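Local coordinates for protein putative peptidase (Bacteroides fragilis, PDB 5DYN) that cleaves proteins as a clostripain-family cysteine protease and probably activates the Bacteroides fragilis toxin, this chain being the C-terminal part of the enzyme, at residues A18-P23 with R45-Y50; K81-Y86 with V109-A114; D159-I164 with S176-F181; K183-W188 with K209-Y214. One frame throughout, in Å; residues are numbered along the deposited sequence.

In the fold
The four contacts follow one another along the chain, each closing before the next opens, so none nest or cross. Contact 1 closes a loop through strand 25-31 and helix 38-43, joining the loops that lead into parallel neighbours 25-31 and 50-53. Contact 2 lays helix 78-92 on strand 110-115 of the same mixed sheet; Tyr50 of contact 1 packs on its Val113. Contact 3 is an antiparallel helix hairpin, 160-167 with 172-182, beyond the sheet. Contact 4 starts just after helix 172-182 and closes the loop from strand 185-196 through 200-203 back to 209-214. Its Val186 and Tyr187 hydrogen-bond to Val113 of contact 2, while Lys209 forms a salt bridge with Asp161 of contact 3.

Contact 1 of 4, residues A18-P23 with R45-Y50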
loop_
_atom_site.group_PDB
_atom_site.type_symbol
_atom_site.label_atom_id
_atom_site.label_comp_id
_atom_site.label_asym_id
_atom_site.label_seq_id
_atom_site.Cartn_x
_atom_site.Cartn_y
_atom_site.Cartn_z
ATOM N N ALA B 18 -1.661 8.795 -13.088
ATOM C CA ALA B 18 -1.338 7.649 -13.929
ATOM C C ALA B 18 -2.453 6.604 -13.936
ATOM O O ALA B 18 -2.749 6.010 -14.972
ATOM C CB ALA B 18 -0.032 7.017 -13.475
ATOM N N LEU B 19 -3.069 6.381 -12.781
ATOM C CA LEU B 19 -4.091 5.345 -12.651
ATOM C C LEU B 19 -5.424 5.744 -13.287
ATOM O O LEU B 19 -6.389 4.979 -13.248
ATOM C CB LEU B 19 -4.302 4.992 -11.177
ATOM C CG LEU B 19 -3.159 4.229 -10.503
ATOM C CD1 LEU B 19 -3.436 4.012 -9.022
ATOM C CD2 LEU B 19 -2.922 2.901 -11.205
ATOM N N GLN B 20 -5.473 6.936 -13.876
ATOM C CA GLN B 20 -6.689 7.403 -14.531
ATOM C C GLN B 20 -6.945 6.673 -15.847
ATOM O O GLN B 20 -8.093 6.539 -16.273
ATOM C CB GLN B 20 -6.621 8.912 -14.770
ATOM C CG GLN B 20 -6.653 9.732 -13.488
ATOM C CD GLN B 20 -7.798 9.334 -12.572
ATOM O OE1 GLN B 20 -8.942 9.740 -12.776
ATOM N NE2 GLN B 20 -7.494 8.532 -11.554
ATOM N N VAL B 21 -5.879 6.198 -16.487
ATOM C CA VAL B 21 -6.024 5.434 -17.721
ATOM C C VAL B 21 -6.341 3.979 -17.399
ATOM O O VAL B 21 -6.694 3.198 -18.281
ATOM C CB VAL B 21 -4.758 5.503 -18.601
ATOM C CG1 VAL B 21 -4.449 6.946 -18.966
ATOM C CG2 VAL B 21 -3.575 4.857 -17.898
ATOM N N ALA B 22 -6.214 3.619 -16.127
ATOM C CA ALA B 22 -6.557 2.277 -15.683
ATOM C C ALA B 22 -8.065 2.130 -15.592
ATOM O O ALA B 22 -8.764 3.097 -15.298
ATOM C CB ALA B 22 -5.910 1.973 -14.335
ATOM N N PRO B 23 -8.575 0.918 -15.852
ATOM C CA PRO B 23 -9.988 0.656 -15.570
ATOM C C PRO B 23 -10.206 0.657 -14.065
ATOM O O PRO B 23 -9.223 0.604 -13.324
ATOM C CB PRO B 23 -10.215 -0.733 -16.170
ATOM C CG PRO B 23 -8.875 -1.381 -16.122
ATOM C CD PRO B 23 -7.879 -0.277 -16.362
ATOM N N ARG B 45 -8.927 6.915 -3.849
ATOM C CA ARG B 45 -10.254 6.361 -3.591
ATOM C C ARG B 45 -11.053 6.149 -4.880
ATOM O O ARG B 45 -11.953 5.310 -4.930
ATOM C CB ARG B 45 -11.035 7.268 -2.633
ATOM C CG ARG B 45 -11.466 8.591 -3.246
ATOM C CD ARG B 45 -11.863 9.600 -2.186
ATOM N NE ARG B 45 -12.332 10.853 -2.772
ATOM C CZ ARG B 45 -11.535 11.786 -3.280
ATOM N NH1 ARG B 45 -10.220 11.614 -3.280
ATOM N NH2 ARG B 45 -12.051 12.895 -3.791
ATOM N N ASP B 46 -10.710 6.904 -5.918
ATOM C CA ASP B 46 -11.436 6.854 -7.182
ATOM C C ASP B 46 -10.803 5.885 -8.177
ATOM O O ASP B 46 -11.268 5.761 -9.309
ATOM C CB ASP B 46 -11.513 8.251 -7.802
ATOM C CG ASP B 46 -10.143 8.871 -8.016
ATOM O OD1 ASP B 46 -9.265 8.700 -7.143
ATOM O OD2 ASP B 46 -9.942 9.531 -9.057
ATOM N N CYS B 47 -9.748 5.198 -7.749
ATOM C CA CYS B 47 -9.017 4.293 -8.632
ATOM C C CYS B 47 -9.433 2.845 -8.452
ATOM O O CYS B 47 -9.208 2.012 -9.329
ATOM C CB CYS B 47 -7.514 4.420 -8.399
ATOM S SG CYS B 47 -6.852 6.011 -8.885
ATOM N N GLY B 48 -10.034 2.542 -7.311
ATOM C CA GLY B 48 -10.411 1.178 -7.022
ATOM C C GLY B 48 -11.330 1.059 -5.832
ATOM O O GLY B 48 -11.798 2.060 -5.292
ATOM N N SER B 49 -11.584 -0.177 -5.421
ATOM C CA SER B 49 -12.498 -0.441 -4.322
ATOM C C SER B 49 -11.761 -0.656 -3.001
ATOM O O SER B 49 -12.182 -0.148 -1.965
ATOM C CB SER B 49 -13.366 -1.655 -4.646
ATOM O OG SER B 49 -13.956 -1.516 -5.926
ATOM N N TYR B 50 -10.661 -1.403 -3.040
ATOM C CA TYR B 50 -9.941 -1.738 -1.813
ATOM C C TYR B 50 -8.443 -1.455 -1.888
ATOM O O TYR B 50 -7.794 -1.727 -2.899
ATOM C CB TYR B 50 -10.172 -3.207 -1.460
ATOM C CG TYR B 50 -11.626 -3.527 -1.212
ATOM C CD1 TYR B 50 -12.224 -3.227 0.005
ATOM C CD2 TYR B 50 -12.408 -4.115 -2.200
ATOM C CE1 TYR B 50 -13.556 -3.509 0.235
ATOM C CE2 TYR B 50 -13.741 -4.401 -1.980
ATOM C CZ TYR B 50 -14.310 -4.095 -0.759
ATOM O OH TYR B 50 -15.635 -4.375 -0.529
HETATM O O HOH W 1 -8.779 3.485 -12.045
#
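Leu19 and Cys47 are the closest pair of the two backbones, their CA atoms 6.4 Å apart, where two loops meet without strand pairing. Residues 18 to 21 form a type I turn as helix 12-18 ends, and 45-50 is the stretch between helix 38-43 and strand 50-53. The thiol does most of the touching. Cys47 SG, beside its own backbone N (chi1 -67°), reaches across to Leu19 CB at 3.6 Å, and Leu19 CD1 lies 4.0 Å from the same sulfur. A small, polarisable cysteine suits this buried spot, and leucine continues the apolar surface onto Leu28 of strand 25-31.

Both loops feed parallel neighbours of the central sheet. Segment 45-50 completes the beta-alpha-beta crossover from strand 25-31 to strand 50-53, and Cys47 also pairs through its backbone with Leu25.

Toward the solvent, the chain of Gln20 bends at chi2 and meets Asp46 at about a right angle, amide and carboxylate planes 29° apart. Gln20 NE2 stands 3.6 Å from Asp46 OD2, but the hydrogen bonds of these two groups run to His16, whose carbonyl takes Gln20 NE2 and whose ring NE2 binds Asp46 OD2. A water lies 3.1 Å from both Leu19 O and Cys47 O, placed to donate to either, but has more acceptors around it than protons. Ile99 of the other chain covers Leu19.

Contact 2 of 4, residues K81-Y86 with V109-A114; sequences KIASCY and VSVGVA
Ala83 faces Val111, CA to CA 6.1 Å, where helix segment 81-86 runs almost exactly antiparallel to strand segment 110-114, their axes 8.3 Å apart at an angle of 173°. So close an approach suits alanine, whose single methyl keeps the helix low over the sheet. Ala83 CB settles between two valines, 3.6 Å from Val111 CG1 and 3.5 Å from Val113 CG2. Valine fits the strand side: its branched CB is easily carried in an extended backbone, and two methyls let one residue serve two neighbours. Val111 does just this: a chi1 of -178° places CG1 on Ala83 and leaves CG2, beside the backbone N, to meet Tyr86.

The alternation is that of a sheet covered by a helix on one face, as in an alpha/beta protein: Val109, Val111 and Val113 point toward helix 78-92, while Ser110 points away and hydrogen-bonds through OG to Ser54 OG. Ile52 of the neighbouring strand 50-53 lies beside Val111 and Val113 and widens the apolar surface.

One helical turn beyond Ala83, Tyr86 brings its ring up to Val111 and Val109, which meet it obliquely. Val111 CG2 makes an off-centre CH-pi contact, 4.3 Å from the ring centroid, and lies 3.9 Å from Tyr86 CG. Farther out, Val109 CG2 approaches Tyr86 CE2 at 3.7 Å, with the two side chains crossing at about a right angle. A tyrosine combines this apolar cover with a polar end, whose OH hydrogen-bonds to Asp31 OD1, at the end of strand 25-31.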
loop_
_atom_site.group_PDB
_atom_site.type_symbol
_atom_site.label_atom_id
_atom_site.label_comp_id
_atom_site.label_asym_id
_atom_site.label_seq_id
_atom_site.Cartn_x
_atom_site.Cartn_y
_atom_site.Cartn_z
ATOM N N LYS B 81 -8.965 -12.116 0.539
ATOM C CA LYS B 81 -8.202 -13.342 0.379
ATOM C C LYS B 81 -6.721 -13.040 0.154
ATOM O O LYS B 81 -5.861 -13.772 0.638
ATOM C CB LYS B 81 -8.774 -14.174 -0.766
ATOM C CG LYS B 81 -10.106 -14.828 -0.420
ATOM C CD LYS B 81 -10.830 -15.310 -1.660
ATOM C CE LYS B 81 -12.101 -16.063 -1.308
ATOM N NZ LYS B 81 -11.806 -17.328 -0.576
ATOM N N ILE B 82 -6.430 -11.958 -0.565
ATOM C CA ILE B 82 -5.052 -11.494 -0.730
ATOM C C ILE B 82 -4.419 -11.189 0.625
ATOM O O ILE B 82 -3.314 -11.644 0.928
ATOM C CB ILE B 82 -4.970 -10.232 -1.615
ATOM C CG1 ILE B 82 -5.331 -10.560 -3.065
ATOM C CG2 ILE B 82 -3.572 -9.628 -1.558
ATOM C CD1 ILE B 82 -5.562 -9.334 -3.924
ATOM N N ALA B 83 -5.134 -10.421 1.441
ATOM C CA ALA B 83 -4.646 -10.029 2.757
ATOM C C ALA B 83 -4.459 -11.226 3.682
ATOM O O ALA B 83 -3.414 -11.367 4.320
ATOM C CB ALA B 83 -5.589 -9.026 3.388
ATOM N N SER B 84 -5.475 -12.082 3.756
ATOM C CA SER B 84 -5.424 -13.247 4.638
ATOM C C SER B 84 -4.311 -14.208 4.227
ATOM O O SER B 84 -3.637 -14.776 5.084
ATOM C CB SER B 84 -6.772 -13.972 4.656
ATOM O OG SER B 84 -7.154 -14.377 3.353
ATOM N N CYS B 85 -4.116 -14.381 2.921
ATOM C CA CYS B 85 -3.015 -15.202 2.415
ATOM C C CYS B 85 -1.671 -14.641 2.852
ATOM O O CYS B 85 -0.826 -15.366 3.376
ATOM C CB CYS B 85 -3.057 -15.301 0.888
ATOM S SG CYS B 85 -4.286 -16.445 0.243
ATOM N N TYR B 86 -1.489 -13.346 2.620
ATOM C CA TYR B 86 -0.280 -12.637 3.012
ATOM C C TYR B 86 -0.012 -12.850 4.498
ATOM O O TYR B 86 1.102 -13.208 4.896
ATOM C CB TYR B 86 -0.416 -11.142 2.722
ATOM C CG TYR B 86 0.890 -10.384 2.585
ATOM C CD1 TYR B 86 1.123 -9.549 1.493
ATOM C CD2 TYR B 86 1.896 -10.515 3.530
ATOM C CE1 TYR B 86 2.305 -8.853 1.367
ATOM C CE2 TYR B 86 3.087 -9.828 3.409
ATOM C CZ TYR B 86 3.286 -9.000 2.327
ATOM O OH TYR B 86 4.472 -8.319 2.207
ATOM N N VAL B 109 4.257 -10.045 10.352
ATOM C CA VAL B 109 3.755 -9.062 9.398
ATOM C C VAL B 109 2.443 -8.446 9.893
ATOM O O VAL B 109 1.832 -8.942 10.842
ATOM C CB VAL B 109 3.533 -9.704 8.005
ATOM C CG1 VAL B 109 2.202 -10.449 7.963
ATOM C CG2 VAL B 109 3.602 -8.659 6.899
ATOM N N SER B 110 2.022 -7.360 9.252
ATOM C CA SER B 110 0.711 -6.773 9.497
ATOM C C SER B 110 0.104 -6.298 8.177
ATOM O O SER B 110 0.745 -5.582 7.412
ATOM C CB SER B 110 0.811 -5.614 10.489
ATOM O OG SER B 110 1.517 -4.520 9.934
ATOM N N VAL B 111 -1.132 -6.711 7.912
ATOM C CA VAL B 111 -1.811 -6.363 6.668
ATOM C C VAL B 111 -3.203 -5.796 6.940
ATOM O O VAL B 111 -3.950 -6.326 7.764
ATOM C CB VAL B 111 -1.943 -7.587 5.729
ATOM C CG1 VAL B 111 -2.615 -7.193 4.419
ATOM C CG2 VAL B 111 -0.583 -8.206 5.462
ATOM N N GLY B 112 -3.544 -4.715 6.245
ATOM C CA GLY B 112 -4.867 -4.132 6.357
ATOM C C GLY B 112 -5.529 -3.942 5.006
ATOM O O GLY B 112 -4.852 -3.762 3.994
ATOM N N VAL B 113 -6.856 -3.994 4.981
ATOM C CA VAL B 113 -7.600 -3.677 3.768
ATOM C C VAL B 113 -8.602 -2.563 4.039
ATOM O O VAL B 113 -9.406 -2.648 4.968
ATOM C CB VAL B 113 -8.342 -4.899 3.207
ATOM C CG1 VAL B 113 -9.028 -4.542 1.901
ATOM C CG2 VAL B 113 -7.384 -6.044 2.992
ATOM N N ALA B 114 -8.552 -1.517 3.221
ATOM C CA ALA B 114 -9.417 -0.363 3.406
ATOM C C ALA B 114 -10.445 -0.254 2.287
ATOM O O ALA B 114 -10.110 -0.383 1.113
ATOM C CB ALA B 114 -8.583 0.913 3.486
#

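Contact 3 of 4, residues D159-I164 with S176-F181. With NA (sodium ion), chain H.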
loop_
_atom_site.group_PDB
_atom_site.type_symbol
_atom_site.label_atom_id
_atom_site.label_comp_id
_atom_site.label_asym_id
_atom_site.label_seq_id
_atom_site.Cartn_x
_atom_site.Cartn_y
_atom_site.Cartn_z
ATOM N N ASP B 159 -1.171 5.578 14.162
ATOM C CA ASP B 159 -2.494 5.001 13.975
ATOM C C ASP B 159 -3.570 6.081 14.072
ATOM O O ASP B 159 -3.661 6.789 15.072
ATOM C CB ASP B 159 -2.750 3.900 15.000
ATOM C CG ASP B 159 -4.080 3.216 14.788
ATOM O OD1 ASP B 159 -4.173 2.367 13.876
ATOM O OD2 ASP B 159 -5.034 3.532 15.530
ATOM N N LEU B 160 -4.376 6.203 13.021
ATOM C CA LEU B 160 -5.398 7.243 12.944
ATOM C C LEU B 160 -6.438 7.121 14.052
ATOM O O LEU B 160 -6.774 8.107 14.711
ATOM C CB LEU B 160 -6.089 7.208 11.578
ATOM C CG LEU B 160 -7.292 8.138 11.401
ATOM C CD1 LEU B 160 -6.864 9.591 11.484
ATOM C CD2 LEU B 160 -8.002 7.857 10.085
ATOM N N ASP B 161 -6.941 5.909 14.254
ATOM C CA ASP B 161 -7.980 5.676 15.247
ATOM C C ASP B 161 -7.522 6.021 16.662
ATOM O O ASP B 161 -8.249 6.669 17.414
ATOM C CB ASP B 161 -8.448 4.223 15.197
ATOM C CG ASP B 161 -9.376 3.874 16.343
ATOM O OD1 ASP B 161 -10.587 4.165 16.234
ATOM O OD2 ASP B 161 -8.893 3.312 17.352
ATOM N N ARG B 162 -6.318 5.592 17.023
ATOM C CA ARG B 162 -5.796 5.858 18.358
ATOM C C ARG B 162 -5.498 7.340 18.558
ATOM O O ARG B 162 -5.586 7.854 19.673
ATOM C CB ARG B 162 -4.541 5.022 18.619
ATOM C CG ARG B 162 -4.803 3.528 18.733
ATOM C CD ARG B 162 -5.620 3.193 19.974
ATOM N NE ARG B 162 -7.056 3.321 19.750
ATOM C CZ ARG B 162 -7.979 3.202 20.700
ATOM N NH1 ARG B 162 -7.620 2.950 21.951
ATOM N NH2 ARG B 162 -9.262 3.337 20.396
ATOM N N PHE B 163 -5.153 8.025 17.472
ATOM C CA PHE B 163 -4.909 9.462 17.528
ATOM C C PHE B 163 -6.201 10.242 17.784
ATOM O O PHE B 163 -6.226 11.162 18.606
ATOM C CB PHE B 163 -4.247 9.943 16.234
ATOM C CG PHE B 163 -4.180 11.439 16.107
ATOM C CD1 PHE B 163 -3.400 12.188 16.973
ATOM C CD2 PHE B 163 -4.895 12.095 15.118
ATOM C CE1 PHE B 163 -3.337 13.566 16.858
ATOM C CE2 PHE B 163 -4.836 13.476 14.997
ATOM C CZ PHE B 163 -4.057 14.211 15.870
ATOM N N ILE B 164 -7.269 9.877 17.081
ATOM C CA ILE B 164 -8.564 10.522 17.288
ATOM C C ILE B 164 -9.059 10.209 18.697
ATOM O O ILE B 164 -9.639 11.063 19.368
ATOM C CB ILE B 164 -9.616 10.074 16.244
ATOM C CG1 ILE B 164 -9.139 10.396 14.828
ATOM C CG2 ILE B 164 -10.946 10.769 16.486
ATOM C CD1 ILE B 164 -8.947 11.877 14.571
ATOM N N SER B 176 -18.854 8.628 17.596
ATOM C CA SER B 176 -19.442 9.073 16.340
ATOM C C SER B 176 -18.451 8.877 15.206
ATOM O O SER B 176 -18.787 8.307 14.168
ATOM C CB SER B 176 -19.865 10.539 16.426
ATOM O OG SER B 176 -20.954 10.701 17.316
ATOM N N TRP B 177 -17.226 9.347 15.419
ATOM C CA TRP B 177 -16.163 9.199 14.434
ATOM C C TRP B 177 -15.847 7.727 14.199
ATOM O O TRP B 177 -15.636 7.300 13.062
ATOM C CB TRP B 177 -14.904 9.944 14.883
ATOM C CG TRP B 177 -13.769 9.823 13.917
ATOM C CD1 TRP B 177 -13.477 10.668 12.889
ATOM C CD2 TRP B 177 -12.775 8.790 13.884
ATOM N NE1 TRP B 177 -12.363 10.228 12.217
ATOM C CE2 TRP B 177 -11.913 9.076 12.808
ATOM C CE3 TRP B 177 -12.532 7.650 14.659
ATOM C CZ2 TRP B 177 -10.823 8.266 12.487
ATOM C CZ3 TRP B 177 -11.450 6.848 14.340
ATOM C CH2 TRP B 177 -10.609 7.160 13.263
ATOM N N ARG B 178 -15.820 6.961 15.285
ATOM C CA ARG B 178 -15.516 5.537 15.233
ATOM C C ARG B 178 -16.514 4.771 14.365
ATOM O O ARG B 178 -16.157 3.785 13.717
ATOM C CB ARG B 178 -15.496 4.959 16.650
ATOM C CG ARG B 178 -15.291 3.463 16.716
ATOM C CD ARG B 178 -13.988 3.049 16.065
ATOM N NE ARG B 178 -13.771 1.613 16.203
ATOM C CZ ARG B 178 -13.177 1.048 17.249
ATOM N NH1 ARG B 178 -12.734 1.799 18.249
ATOM N NH2 ARG B 178 -13.023 -0.268 17.294
ATOM N N GLU B 179 -17.761 5.235 14.349
ATOM C CA GLU B 179 -18.794 4.633 13.510
ATOM C C GLU B 179 -18.424 4.739 12.035
ATOM O O GLU B 179 -18.602 3.793 11.268
ATOM C CB GLU B 179 -20.154 5.294 13.757
ATOM C CG GLU B 179 -20.773 4.966 15.108
ATOM C CD GLU B 179 -22.184 5.504 15.256
ATOM O OE1 GLU B 179 -22.417 6.685 14.918
ATOM O OE2 GLU B 179 -23.064 4.741 15.710
ATOM N N ALA B 180 -17.904 5.898 11.648
ATOM C CA ALA B 180 -17.518 6.134 10.265
ATOM C C ALA B 180 -16.250 5.370 9.906
ATOM O O ALA B 180 -16.092 4.918 8.773
ATOM C CB ALA B 180 -17.328 7.617 10.017
ATOM N N PHE B 181 -15.350 5.228 10.875
ATOM C CA PHE B 181 -14.081 4.546 10.639
ATOM C C PHE B 181 -14.265 3.036 10.541
ATOM O O PHE B 181 -13.559 2.367 9.788
ATOM C CB PHE B 181 -13.072 4.875 11.742
ATOM C CG PHE B 181 -11.738 4.207 11.557
ATOM C CD1 PHE B 181 -10.795 4.740 10.690
ATOM C CD2 PHE B 181 -11.427 3.045 12.244
ATOM C CE1 PHE B 181 -9.565 4.127 10.514
ATOM C CE2 PHE B 181 -10.199 2.424 12.071
ATOM C CZ PHE B 181 -9.267 2.967 11.206
HETATM NA NA NA H . -17.297 5.750 6.631
#
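Trp177 and Ile164 form the heart of an antiparallel helix hairpin, in which segments 160-164 and 176-181 run at 171° with axes 10.9 Å apart. Such spacing leaves room for large side chains, and the indole fills it. With CG anti to the backbone N (chi1 180°), the ring extends straight toward the other helix. Ile164 CG1 sits over one face, 3.7 Å from the centroid of the six-membered ring in a CH-pi contact, while CB of Phe181, one turn along, covers the opposite face. Leu160 fills in at the ring edge, its CG against Trp177 CZ2, and Trp177 NE1 hydrogen-bonds to Thr126 OG1.

Asp161 is the polar counterpart. Its OD1 lies in the plane of the indole at the edge, 3.4 Å from Trp177 CZ3, where the slightly positive ring hydrogens would suit a carboxylate; Tyr174 OH hydrogen-bonds to the same oxygen. Arg178, its chain bent at chi2 (59°), brings NH1 to OD1 in a long salt bridge of 3.8 Å. OD1 lies well out of the guanidinium plane, so no N-H points at it and the attraction is one of charge only; Arg178 NE forms a salt bridge with Asp182. Asp161 CB, meanwhile, rests over the Phe181 ring.

Asp159 caps the first helix, its OD2 accepting from Arg162 N at 2.8 Å. On the second helix, Ala180 O binds a sodium ion at 2.6 Å together with Glu118. Arg162 takes hold of Asp161 side-on, NE at 3.0 Å and NH2 at 3.1 Å both reaching the single oxygen OD2.

Contact 4 of 4, residues K183-W188 with K209-Y214; sequences KVMVYW and KGLSTY. With NA (sodium ion), chain J; NA (sodium ion), chain G.
A chi1 of 172° swings the indole of Trp188 clear of its own backbone N and lays it flat against the Lys209-Gly210 peptide; Met185 CG lies beside its backbone N (chi1 -59°), and further bends at chi2 and chi3 curl the chain over the adjoining residues. Gly210 CA sits over the centre of the six-membered ring, 3.3 Å from its centroid, as a CH-pi contact. Glycine suits the place twice over: a CB would run into the ring, and the positive phi of 97° would press it against the preceding carbonyl. Lys209 O comes over the same face, 3.2 Å from Trp188 CG.

The flexible, unbranched methionine fills the irregular ground beside this stack, with CE 3.8 Å from Gly210 O and SD 3.8 Å from Leu211 CB. Lys209 NZ forms a salt bridge with Asp161 and hydrogen-bonds to Asp207 O. Farther along, Ser212 OG binds one sodium ion at 2.7 Å, together with the carbonyl oxygens of Phe34 and Pro55, and Thr213 OG1 binds another at 2.7 Å, near Tyr227, Trp232 and Trp238. On the other segment, Val186 and Tyr187 both stand opposite Val113 on strand 110-115, the mark of a classic beta bulge.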
loop_
_atom_site.group_PDB
_atom_site.type_symbol
_atom_site.label_atom_id
_atom_site.label_comp_id
_atom_site.label_asym_id
_atom_site.label_seq_id
_atom_site.Cartn_x
_atom_site.Cartn_y
_atom_site.Cartn_z
ATOM N N LYS B 183 -16.353 1.458 9.061
ATOM C CA LYS B 183 -16.766 1.102 7.710
ATOM C C LYS B 183 -15.596 1.109 6.720
ATOM O O LYS B 183 -15.767 0.776 5.547
ATOM C CB LYS B 183 -17.855 2.063 7.228
ATOM C CG LYS B 183 -19.144 2.000 8.031
ATOM C CD LYS B 183 -19.950 3.276 7.854
ATOM C CE LYS B 183 -21.444 3.002 7.906
ATOM N NZ LYS B 183 -22.226 4.143 7.354
ATOM N N VAL B 184 -14.412 1.485 7.191
ATOM C CA VAL B 184 -13.262 1.636 6.306
ATOM C C VAL B 184 -12.359 0.408 6.329
ATOM O O VAL B 184 -12.130 -0.222 5.293
ATOM C CB VAL B 184 -12.430 2.879 6.671
ATOM C CG1 VAL B 184 -11.212 2.989 5.760
ATOM C CG2 VAL B 184 -13.283 4.131 6.572
ATOM N N MET B 185 -11.840 0.071 7.505
ATOM C CA MET B 185 -10.961 -1.087 7.630
ATOM C C MET B 185 -11.770 -2.377 7.710
ATOM O O MET B 185 -12.369 -2.688 8.739
ATOM C CB MET B 185 -10.052 -0.948 8.850
ATOM C CG MET B 185 -9.172 0.284 8.805
ATOM S SD MET B 185 -8.313 0.440 7.224
ATOM C CE MET B 185 -7.214 -0.975 7.289
ATOM N N VAL B 186 -11.783 -3.122 6.611
ATOM C CA VAL B 186 -12.526 -4.371 6.543
ATOM C C VAL B 186 -11.646 -5.559 6.927
ATOM O O VAL B 186 -12.143 -6.657 7.177
ATOM C CB VAL B 186 -13.108 -4.593 5.138
ATOM C CG1 VAL B 186 -14.123 -3.508 4.815
ATOM C CG2 VAL B 186 -11.997 -4.615 4.100
ATOM N N TYR B 187 -10.338 -5.332 6.972
ATOM C CA TYR B 187 -9.395 -6.361 7.391
ATOM C C TYR B 187 -8.203 -5.732 8.094
ATOM O O TYR B 187 -7.656 -4.733 7.631
ATOM C CB TYR B 187 -8.919 -7.190 6.192
ATOM C CG TYR B 187 -7.994 -8.337 6.557
ATOM C CD1 TYR B 187 -6.629 -8.130 6.736
ATOM C CD2 TYR B 187 -8.485 -9.628 6.713
ATOM C CE1 TYR B 187 -5.783 -9.174 7.070
ATOM C CE2 TYR B 187 -7.644 -10.681 7.044
ATOM C CZ TYR B 187 -6.294 -10.446 7.220
ATOM O OH TYR B 187 -5.450 -11.484 7.549
ATOM N N TRP B 188 -7.804 -6.327 9.211
ATOM C CA TRP B 188 -6.603 -5.906 9.920
ATOM C C TRP B 188 -6.114 -7.020 10.829
ATOM O O TRP B 188 -6.727 -7.321 11.853
ATOM C CB TRP B 188 -6.857 -4.630 10.724
ATOM C CG TRP B 188 -5.726 -4.238 11.634
ATOM C CD1 TRP B 188 -5.793 -4.041 12.983
ATOM C CD2 TRP B 188 -4.360 -3.999 11.263
ATOM N NE1 TRP B 188 -4.559 -3.691 13.474
ATOM C CE2 TRP B 188 -3.662 -3.657 12.439
ATOM C CE3 TRP B 188 -3.661 -4.038 10.050
ATOM C CZ2 TRP B 188 -2.301 -3.358 12.440
ATOM C CZ3 TRP B 188 -2.309 -3.740 10.055
ATOM C CH2 TRP B 188 -1.646 -3.401 11.242
ATOM N N LYS B 209 -5.550 -0.122 14.515
ATOM C CA LYS B 209 -6.601 -0.539 13.596
ATOM C C LYS B 209 -6.090 -0.739 12.171
ATOM O O LYS B 209 -6.825 -1.223 11.309
ATOM C CB LYS B 209 -7.747 0.473 13.611
ATOM C CG LYS B 209 -8.347 0.720 14.993
ATOM C CD LYS B 209 -8.726 -0.575 15.695
ATOM C CE LYS B 209 -9.611 -0.310 16.908
ATOM N NZ LYS B 209 -8.963 0.594 17.899
ATOM N N GLY B 210 -4.840 -0.359 11.921
ATOM C CA GLY B 210 -4.187 -0.684 10.663
ATOM C C GLY B 210 -4.185 0.368 9.568
ATOM O O GLY B 210 -3.792 0.084 8.437
ATOM N N LEU B 211 -4.621 1.580 9.894
ATOM C CA LEU B 211 -4.582 2.684 8.941
ATOM C C LEU B 211 -3.825 3.849 9.553
ATOM O O LEU B 211 -4.185 4.336 10.626
ATOM C CB LEU B 211 -5.993 3.118 8.540
ATOM C CG LEU B 211 -6.089 4.178 7.437
ATOM C CD1 LEU B 211 -5.591 3.624 6.107
ATOM C CD2 LEU B 211 -7.511 4.701 7.307
ATOM N N SER B 212 -2.772 4.296 8.876
ATOM C CA SER B 212 -1.907 5.319 9.445
ATOM C C SER B 212 -2.365 6.731 9.105
ATOM O O SER B 212 -3.150 6.946 8.181
ATOM C CB SER B 212 -0.466 5.131 8.972
ATOM O OG SER B 212 -0.312 5.594 7.644
ATOM N N THR B 213 -1.854 7.689 9.869
ATOM C CA THR B 213 -2.079 9.099 9.607
ATOM C C THR B 213 -0.812 9.883 9.915
ATOM O O THR B 213 0.050 9.418 10.660
ATOM C CB THR B 213 -3.232 9.665 10.451
ATOM O OG1 THR B 213 -3.440 11.043 10.112
ATOM C CG2 THR B 213 -2.900 9.564 11.935
ATOM N N TYR B 214 -0.698 11.072 9.338
ATOM C CA TYR B 214 0.393 11.964 9.688
ATOM C C TYR B 214 -0.009 12.803 10.893
ATOM O O TYR B 214 -1.195 13.012 11.152
ATOM C CB TYR B 214 0.776 12.859 8.505
ATOM C CG TYR B 214 1.883 13.841 8.821
ATOM C CD1 TYR B 214 3.193 13.410 8.988
ATOM C CD2 TYR B 214 1.617 15.196 8.956
ATOM C CE1 TYR B 214 4.206 14.300 9.280
ATOM C CE2 TYR B 214 2.624 16.094 9.250
ATOM C CZ TYR B 214 3.915 15.642 9.410
ATOM O OH TYR B 214 4.918 16.537 9.700
HETATM NA NA NA J . 1.786 4.200 6.661
HETATM NA NA NA G . -4.803 13.069 8.950
#